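Local coordinates for spore germination protein GerM (Bacillus subtilis subsp. subtilis str. 168, PDB 6GZB) that is of unknown molecular function but affects both sporulation and germination, and is built around tandem GerMN domains, at residues V203-E208 with S245-D250; D211-V216 with S288-N293. One frame throughout, in Å; residues are numbered along the deposited sequence.

Interaction 1 of 2, residues V203-E208 with S245-D250; sequences VYYLAE and SGLLTD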
ATOM      1  N   VAL A 203      -3.442  -5.651  -4.142  1.00 26.37           N
ATOM      2  CA  VAL A 203      -2.370  -6.564  -4.529  1.00 26.13           C
ATOM      3  C   VAL A 203      -1.133  -5.726  -4.852  1.00 31.15           C
ATOM      4  O   VAL A 203      -1.232  -4.676  -5.494  1.00 26.84           O
ATOM      5  CB  VAL A 203      -2.792  -7.364  -5.777  1.00 29.65           C
ATOM      6  CG1 VAL A 203      -1.650  -8.191  -6.330  1.00 32.26           C
ATOM      7  CG2 VAL A 203      -3.992  -8.243  -5.454  1.00 37.49           C
ATOM      8  N   TYR A 204       0.025  -6.167  -4.373  1.00 25.99           N
ATOM      9  CA  TYR A 204       1.270  -5.435  -4.579  1.00 28.08           C
ATOM     10  C   TYR A 204       2.030  -5.958  -5.789  1.00 27.32           C
ATOM     11  O   TYR A 204       2.274  -7.157  -5.919  1.00 27.65           O
ATOM     12  CB  TYR A 204       2.164  -5.519  -3.345  1.00 26.54           C
ATOM     13  CG  TYR A 204       1.756  -4.588  -2.231  1.00 21.30           C
ATOM     14  CD1 TYR A 204       0.769  -4.942  -1.321  1.00 26.92           C
ATOM     15  CD2 TYR A 204       2.386  -3.377  -2.065  1.00 23.89           C
ATOM     16  CE1 TYR A 204       0.432  -4.099  -0.273  1.00 24.85           C
ATOM     17  CE2 TYR A 204       2.056  -2.528  -1.030  1.00 22.72           C
ATOM     18  CZ  TYR A 204       1.058  -2.881  -0.151  1.00 22.13           C
ATOM     19  OH  TYR A 204       0.737  -2.019   0.879  1.00 26.18           O
ATOM     20  N   TYR A 205       2.387  -5.041  -6.679  1.00 24.81           N
ATOM     21  CA  TYR A 205       3.232  -5.375  -7.802  1.00 27.67           C
ATOM     22  C   TYR A 205       4.552  -4.650  -7.682  1.00 28.76           C
ATOM     23  O   TYR A 205       4.729  -3.793  -6.820  1.00 30.90           O
ATOM     24  CB  TYR A 205       2.543  -5.016  -9.118  1.00 31.65           C
ATOM     25  CG  TYR A 205       1.280  -5.794  -9.357  1.00 24.78           C
ATOM     26  CD1 TYR A 205       1.330  -7.131  -9.722  1.00 29.20           C
ATOM     27  CD2 TYR A 205       0.038  -5.201  -9.207  1.00 29.03           C
ATOM     28  CE1 TYR A 205       0.166  -7.847  -9.959  1.00 31.42           C
ATOM     29  CE2 TYR A 205      -1.129  -5.916  -9.402  1.00 30.31           C
ATOM     30  CZ  TYR A 205      -1.060  -7.227  -9.805  1.00 33.43           C
ATOM     31  OH  TYR A 205      -2.222  -7.928  -9.994  1.00 38.03           O
ATOM     32  N   LEU A 206       5.476  -5.002  -8.567  1.00 37.98           N
ATOM     33  CA  LEU A 206       6.847  -4.516  -8.485  1.00 33.00           C
ATOM     34  C   LEU A 206       7.066  -3.409  -9.505  1.00 30.65           C
ATOM     35  O   LEU A 206       6.480  -3.418 -10.590  1.00 34.52           O
ATOM     36  CB  LEU A 206       7.787  -5.694  -8.735  1.00 38.50           C
ATOM     37  CG  LEU A 206       9.292  -5.497  -8.606  1.00 47.79           C
ATOM     38  CD1 LEU A 206       9.699  -5.264  -7.160  1.00 48.36           C
ATOM     39  CD2 LEU A 206      10.019  -6.702  -9.174  1.00 55.61           C
ATOM     40  N   ALA A 207       7.715  -2.344  -9.067  1.00 36.60           N
ATOM     41  CA  ALA A 207       8.167  -1.295  -9.972  1.00 33.70           C
ATOM     42  C   ALA A 207       9.643  -1.042  -9.691  1.00 34.13           C
ATOM     43  O   ALA A 207      10.193  -1.548  -8.714  1.00 33.13           O
ATOM     44  CB  ALA A 207       7.376  -0.024  -9.757  1.00 33.08           C
ATOM     45  N   GLU A 208      10.294  -0.263 -10.537  1.00 42.35           N
ATOM     46  CA  GLU A 208      11.663   0.113 -10.250  1.00 51.06           C
ATOM     47  C   GLU A 208      12.060   1.373 -10.968  1.00 44.73           C
ATOM     48  O   GLU A 208      11.499   1.725 -12.003  1.00 47.45           O
ATOM     49  CB  GLU A 208      12.633  -1.021 -10.582  1.00 51.92           C
ATOM     50  CG  GLU A 208      12.679  -1.413 -12.043  1.00 61.09           C
ATOM     51  CD  GLU A 208      13.998  -2.065 -12.405  1.00 78.10           C
ATOM     52  OE1 GLU A 208      14.571  -2.763 -11.539  1.00 71.32           O
ATOM     53  OE2 GLU A 208      14.479  -1.847 -13.537  1.00111.28           O
ATOM     54  N   SER A 245       1.830  -0.863 -17.862  1.00 33.30           N
ATOM     55  CA  SER A 245       1.315  -0.199 -16.663  1.00 33.49           C
ATOM     56  C   SER A 245       2.444   0.430 -15.856  1.00 36.58           C
ATOM     57  O   SER A 245       2.209   1.074 -14.835  1.00 33.35           O
ATOM     58  CB  SER A 245       0.589  -1.223 -15.782  1.00 30.71           C
ATOM     59  OG  SER A 245       1.468  -2.280 -15.421  1.00 27.30           O
ATOM     60  N   GLY A 246       3.661   0.161 -16.262  1.00 34.10           N
ATOM     61  CA  GLY A 246       4.810   0.614 -15.535  1.00 33.51           C
ATOM     62  C   GLY A 246       5.123  -0.334 -14.394  1.00 32.87           C
ATOM     63  O   GLY A 246       5.948  -0.050 -13.596  1.00 36.01           O
ATOM     64  N   LEU A 247       4.448  -1.465 -14.345  1.00 30.52           N
ATOM     65  CA  LEU A 247       4.623  -2.450 -13.312  1.00 32.55           C
ATOM     66  C   LEU A 247       5.018  -3.809 -13.843  1.00 34.52           C
ATOM     67  O   LEU A 247       4.829  -4.119 -14.978  1.00 36.39           O
ATOM     68  CB  LEU A 247       3.342  -2.625 -12.522  1.00 23.81           C
ATOM     69  CG  LEU A 247       2.709  -1.443 -11.838  1.00 29.91           C
ATOM     70  CD1 LEU A 247       1.335  -1.754 -11.290  1.00 28.34           C
ATOM     71  CD2 LEU A 247       3.626  -0.836 -10.805  1.00 32.77           C
ATOM     72  N   LEU A 248       5.575  -4.619 -12.978  1.00 42.70           N
ATOM     73  CA  LEU A 248       5.930  -5.967 -13.340  1.00 49.39           C
ATOM     74  C   LEU A 248       5.609  -6.932 -12.228  1.00 44.63           C
ATOM     75  O   LEU A 248       5.263  -6.542 -11.146  1.00 56.19           O
ATOM     76  CB  LEU A 248       7.392  -6.032 -13.663  1.00 47.26           C
ATOM     77  CG  LEU A 248       8.203  -4.880 -13.108  1.00 68.64           C
ATOM     78  CD1 LEU A 248       9.580  -5.402 -12.883  1.00 72.12           C
ATOM     79  CD2 LEU A 248       8.287  -3.649 -13.987  1.00 71.53           C
ATOM     80  N   THR A 249       5.691  -8.206 -12.526  1.00 65.67           N
ATOM     81  CA  THR A 249       5.496  -9.259 -11.537  1.00 73.61           C
ATOM     82  C   THR A 249       6.695 -10.175 -11.675  1.00 63.04           C
ATOM     83  O   THR A 249       7.200 -10.348 -12.754  1.00 55.93           O
ATOM     84  CB  THR A 249       4.192 -10.074 -11.742  1.00 63.30           C
ATOM     85  OG1 THR A 249       3.795 -10.689 -10.523  1.00 58.31           O
ATOM     86  CG2 THR A 249       4.384 -11.139 -12.718  1.00 53.49           C
ATOM     87  N   ASP A 250       7.190 -10.714 -10.574  1.00 49.14           N
ATOM     88  CA  ASP A 250       8.277 -11.639 -10.686  1.00 40.05           C
ATOM     89  C   ASP A 250       7.718 -13.040 -10.609  1.00 37.79           C
ATOM     90  O   ASP A 250       8.451 -13.973 -10.575  1.00 43.26           O
ATOM     91  CB  ASP A 250       9.360 -11.402  -9.647  1.00 53.45           C
ATOM     92  CG  ASP A 250      10.705 -12.035 -10.032  1.00 69.75           C
ATOM     93  OD1 ASP A 250      11.083 -11.988 -11.205  1.00 64.80           O
ATOM     94  OD2 ASP A 250      11.397 -12.582  -9.172  1.00 55.39           O
TER
HETATM   95  O   HOH W   1       8.599   0.210 -12.709  1.00 44.23           O
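A single antiparallel bridge in the second GerMN domain of GerM joins L206, on the hairpin strand 198-208, to L248 in the loop between helix 229-239 and strand 262-264. The two leucines form a hydrogen-bonded pair: L206 N donates to L248 O at 3.0 Å, and L248 N returns a bond to L206 O at 2.8 Å. L248 CG also sits close to that acceptor, 3.4 Å from L206 O. Strand 198-208 bonds to strand 213-223 along its other edge, so the loop adds a short third backbone here. The L206 and L248 side chains cross at a slant, CD2 of L206 lying 4.0 Å from CD1 of L248. L247 has CG anti to its carbonyl carbon (chi1 -57°), and its branch divides two neighbours: CD1 rests 4.1 Å from Y205 CB, while CD2 packs against A207 CB. The Y205 ring turns its edge to T249 OG1, but the polar ends bond outside the pair, Y205 OH to K220 NZ and T249 OG1 to L237 O. Beyond the bridge a water takes over, accepting from E208 N at 2.8 Å and donating to G246 O at 2.8 Å.

Interaction 2 of 2, residues D211-V216 with S288-N293; sequences DSEYYV and SSEVLN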
ATOM      1  N   ASP A 211      17.278   3.992  -8.766  1.00 61.84           N
ATOM      2  CA  ASP A 211      17.810   3.676  -7.436  1.00 50.50           C
ATOM      3  C   ASP A 211      17.383   2.313  -6.887  1.00 57.16           C
ATOM      4  O   ASP A 211      18.119   1.713  -6.100  1.00 50.87           O
ATOM      5  CB  ASP A 211      17.365   4.723  -6.413  1.00 56.99           C
ATOM      6  CG  ASP A 211      17.810   6.125  -6.761  1.00 67.78           C
ATOM      7  OD1 ASP A 211      18.982   6.311  -7.160  1.00 66.97           O
ATOM      8  OD2 ASP A 211      17.001   7.053  -6.540  1.00 58.07           O
ATOM      9  N   SER A 212      16.138   1.915  -7.132  1.00 48.84           N
ATOM     10  CA  SER A 212      15.568   0.792  -6.395  1.00 49.13           C
ATOM     11  C   SER A 212      14.346   0.139  -7.039  1.00 40.65           C
ATOM     12  O   SER A 212      13.710   0.689  -7.937  1.00 37.35           O
ATOM     13  CB  SER A 212      15.222   1.215  -4.960  1.00 67.66           C
ATOM     14  OG  SER A 212      14.143   2.138  -4.936  1.00 74.80           O
ATOM     15  N   GLU A 213      14.089  -1.088  -6.602  1.00 35.21           N
ATOM     16  CA  GLU A 213      12.785  -1.714  -6.705  1.00 42.62           C
ATOM     17  C   GLU A 213      11.897  -1.241  -5.557  1.00 38.30           C
ATOM     18  O   GLU A 213      12.370  -0.981  -4.456  1.00 33.27           O
ATOM     19  CB  GLU A 213      12.918  -3.232  -6.604  1.00 39.56           C
ATOM     20  CG  GLU A 213      13.609  -3.914  -7.770  1.00 48.88           C
ATOM     21  CD  GLU A 213      13.714  -5.418  -7.562  1.00 46.49           C
ATOM     22  OE1 GLU A 213      13.963  -5.838  -6.416  1.00 44.31           O
ATOM     23  OE2 GLU A 213      13.479  -6.181  -8.521  1.00 69.59           O
ATOM     24  N   TYR A 214      10.602  -1.145  -5.819  1.00 29.04           N
ATOM     25  CA  TYR A 214       9.656  -0.831  -4.777  1.00 26.29           C
ATOM     26  C   TYR A 214       8.301  -1.449  -5.083  1.00 25.28           C
ATOM     27  O   TYR A 214       8.063  -1.939  -6.173  1.00 27.91           O
ATOM     28  CB  TYR A 214       9.545   0.684  -4.582  1.00 26.66           C
ATOM     29  CG  TYR A 214       9.190   1.468  -5.830  1.00 28.34           C
ATOM     30  CD1 TYR A 214       7.873   1.756  -6.132  1.00 25.86           C
ATOM     31  CD2 TYR A 214      10.176   2.021  -6.635  1.00 30.37           C
ATOM     32  CE1 TYR A 214       7.538   2.477  -7.261  1.00 27.15           C
ATOM     33  CE2 TYR A 214       9.854   2.790  -7.740  1.00 27.49           C
ATOM     34  CZ  TYR A 214       8.535   3.011  -8.051  1.00 30.84           C
ATOM     35  OH  TYR A 214       8.195   3.791  -9.128  1.00 26.32           O
ATOM     36  N   TYR A 215       7.470  -1.554  -4.062  1.00 24.75           N
ATOM     37  CA  TYR A 215       6.255  -2.325  -4.161  1.00 21.10           C
ATOM     38  C   TYR A 215       5.057  -1.398  -4.199  1.00 27.99           C
ATOM     39  O   TYR A 215       4.920  -0.522  -3.354  1.00 28.22           O
ATOM     40  CB  TYR A 215       6.168  -3.312  -2.999  1.00 25.84           C
ATOM     41  CG  TYR A 215       7.280  -4.340  -3.065  1.00 29.77           C
ATOM     42  CD1 TYR A 215       7.153  -5.468  -3.867  1.00 25.06           C
ATOM     43  CD2 TYR A 215       8.513  -4.091  -2.479  1.00 31.28           C
ATOM     44  CE1 TYR A 215       8.187  -6.369  -3.999  1.00 34.57           C
ATOM     45  CE2 TYR A 215       9.559  -4.985  -2.614  1.00 29.70           C
ATOM     46  CZ  TYR A 215       9.392  -6.111  -3.393  1.00 34.37           C
ATOM     47  OH  TYR A 215      10.411  -7.019  -3.510  1.00 36.00           O
ATOM     48  N   VAL A 216       4.240  -1.564  -5.234  1.00 23.67           N
ATOM     49  CA  VAL A 216       3.130  -0.676  -5.513  1.00 21.73           C
ATOM     50  C   VAL A 216       1.804  -1.408  -5.316  1.00 24.36           C
ATOM     51  O   VAL A 216       1.563  -2.460  -5.924  1.00 25.95           O
ATOM     52  CB  VAL A 216       3.182  -0.189  -6.968  1.00 23.64           C
ATOM     53  CG1 VAL A 216       1.999   0.724  -7.265  1.00 26.95           C
ATOM     54  CG2 VAL A 216       4.503   0.512  -7.239  1.00 26.52           C
ATOM     55  N   SER A 288      12.249 -15.954  -4.913  1.00 32.12           N
ATOM     56  CA  SER A 288      12.875 -14.646  -5.021  1.00 31.28           C
ATOM     57  C   SER A 288      12.302 -13.693  -3.979  1.00 28.87           C
ATOM     58  O   SER A 288      11.178 -13.862  -3.508  1.00 28.72           O
ATOM     59  CB  SER A 288      12.670 -14.070  -6.423  1.00 34.94           C
ATOM     60  OG  SER A 288      11.430 -13.409  -6.527  1.00 37.10           O
ATOM     61  N   SER A 289      13.109 -12.720  -3.591  1.00 29.36           N
ATOM     62  CA  SER A 289      12.698 -11.695  -2.651  1.00 33.76           C
ATOM     63  C   SER A 289      11.477 -10.921  -3.138  1.00 30.63           C
ATOM     64  O   SER A 289      10.662 -10.473  -2.334  1.00 33.25           O
ATOM     65  CB  SER A 289      13.850 -10.724  -2.429  1.00 36.04           C
ATOM     66  OG  SER A 289      14.649 -11.154  -1.345  1.00 71.04           O
ATOM     67  N   GLU A 290      11.409 -10.701  -4.446  1.00 26.68           N
ATOM     68  CA  GLU A 290      10.341  -9.928  -5.041  1.00 32.88           C
ATOM     69  C   GLU A 290       9.023 -10.681  -4.918  1.00 33.38           C
ATOM     70  O   GLU A 290       7.984 -10.094  -4.638  1.00 29.18           O
ATOM     71  CB  GLU A 290      10.640  -9.652  -6.521  1.00 32.82           C
ATOM     72  CG  GLU A 290      11.741  -8.625  -6.733  1.00 35.00           C
ATOM     73  CD  GLU A 290      13.140  -9.207  -6.613  1.00 41.81           C
ATOM     74  OE1 GLU A 290      13.274 -10.438  -6.450  1.00 38.68           O
ATOM     75  OE2 GLU A 290      14.106  -8.422  -6.647  1.00 38.79           O
ATOM     76  N   VAL A 291       9.077 -11.986  -5.155  1.00 28.14           N
ATOM     77  CA  VAL A 291       7.903 -12.825  -5.032  1.00 27.79           C
ATOM     78  C   VAL A 291       7.447 -12.899  -3.573  1.00 31.48           C
ATOM     79  O   VAL A 291       6.276 -12.652  -3.265  1.00 30.35           O
ATOM     80  CB  VAL A 291       8.176 -14.236  -5.574  1.00 31.37           C
ATOM     81  CG1 VAL A 291       7.137 -15.212  -5.066  1.00 30.54           C
ATOM     82  CG2 VAL A 291       8.193 -14.227  -7.097  1.00 33.28           C
ATOM     83  N   LEU A 292       8.393 -13.153  -2.673  1.00 29.82           N
ATOM     84  CA  LEU A 292       8.088 -13.277  -1.256  1.00 28.69           C
ATOM     85  C   LEU A 292       7.557 -11.978  -0.643  1.00 32.51           C
ATOM     86  O   LEU A 292       6.559 -11.997   0.071  1.00 26.62           O
ATOM     87  CB  LEU A 292       9.327 -13.737  -0.493  1.00 32.92           C
ATOM     88  CG  LEU A 292       9.124 -14.097   0.975  1.00 33.74           C
ATOM     89  CD1 LEU A 292       8.096 -15.215   1.116  1.00 34.31           C
ATOM     90  CD2 LEU A 292      10.457 -14.490   1.594  1.00 38.00           C
ATOM     91  N   ASN A 293       8.219 -10.856  -0.911  1.00 29.36           N
ATOM     92  CA  ASN A 293       7.732  -9.559  -0.447  1.00 34.96           C
ATOM     93  C   ASN A 293       6.319  -9.226  -0.950  1.00 33.37           C
ATOM     94  O   ASN A 293       5.513  -8.655  -0.219  1.00 31.71           O
ATOM     95  CB  ASN A 293       8.690  -8.452  -0.879  1.00 36.04           C
ATOM     96  CG  ASN A 293       9.906  -8.364   0.003  1.00 44.90           C
ATOM     97  OD1 ASN A 293       9.811  -8.511   1.218  1.00 46.62           O
ATOM     98  ND2 ASN A 293      11.061  -8.115  -0.605  1.00 44.74           N
TER
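Y215 and N293 both set CG anti to their carbonyl carbons (chi1 -65° and -79°), which sends the phenol out from strand 213-216 and the amide out from helix 289-293 until they meet. N293 ND2 donates to Y215 OH over 3.2 Å, approaching with the hydroxyl slightly out of the amide plane. The two side chains cross at about a right angle, with ring and amide planes 69° apart, and N293 CB lies 3.5 Å from Y215 CZ, approaching the ring obliquely. The hydroxyl also reaches the helix backbone, 3.3 Å from E290 CA, so the end of the ring is set against the first turn. With an alanine at Y215, N293 ND2 would probably lose this acceptor, and the interval between strand and helix that the ring fills is likely to be left open.

Beside the tyrosine two acids converge. E213 runs extended beyond CG, whereas E290 bends at chi2, and E213 OE1 comes to 2.6 Å from E290 OE2. The carboxylate planes are steeply inclined to each other. Oxygens this close suggest that one acid holds a proton, which would relieve the repulsion of two like charges. At the helix start, S288 OG accepts from V291 N at 3.1 Å, as an N-cap does. The short segments run roughly parallel, the axes of strand 213-216 and helix 289-293 approaching to 10.2 Å, and long side chains span that interval: helix 289-299 packs on the hairpin of strands 198-208 and 213-223, a helix packed on a beta hairpin within the second GerMN domain.

How the interactions relate
Interactions 1 and 2 share the hairpin of strands 198-208 and 213-223, and their centres lie about 8 Å apart. Within the hairpin, Y205 O lies 2.8 Å from V216 N, a probable backbone hydrogen bond linking the strand segments of the two contacts. A second junction joins the loop to the helix: D250 OD2 approaches S288 OG to 2.8 Å, probably hydrogen-bonded, so the N-cap serine also engages the end of 245-250. L206 belongs to both neighbourhoods, its CD2 packing 3.6 Å from E290 CG. Loop 245-250 and helix 289-299 thus approach the same hairpin and meet each other beside it.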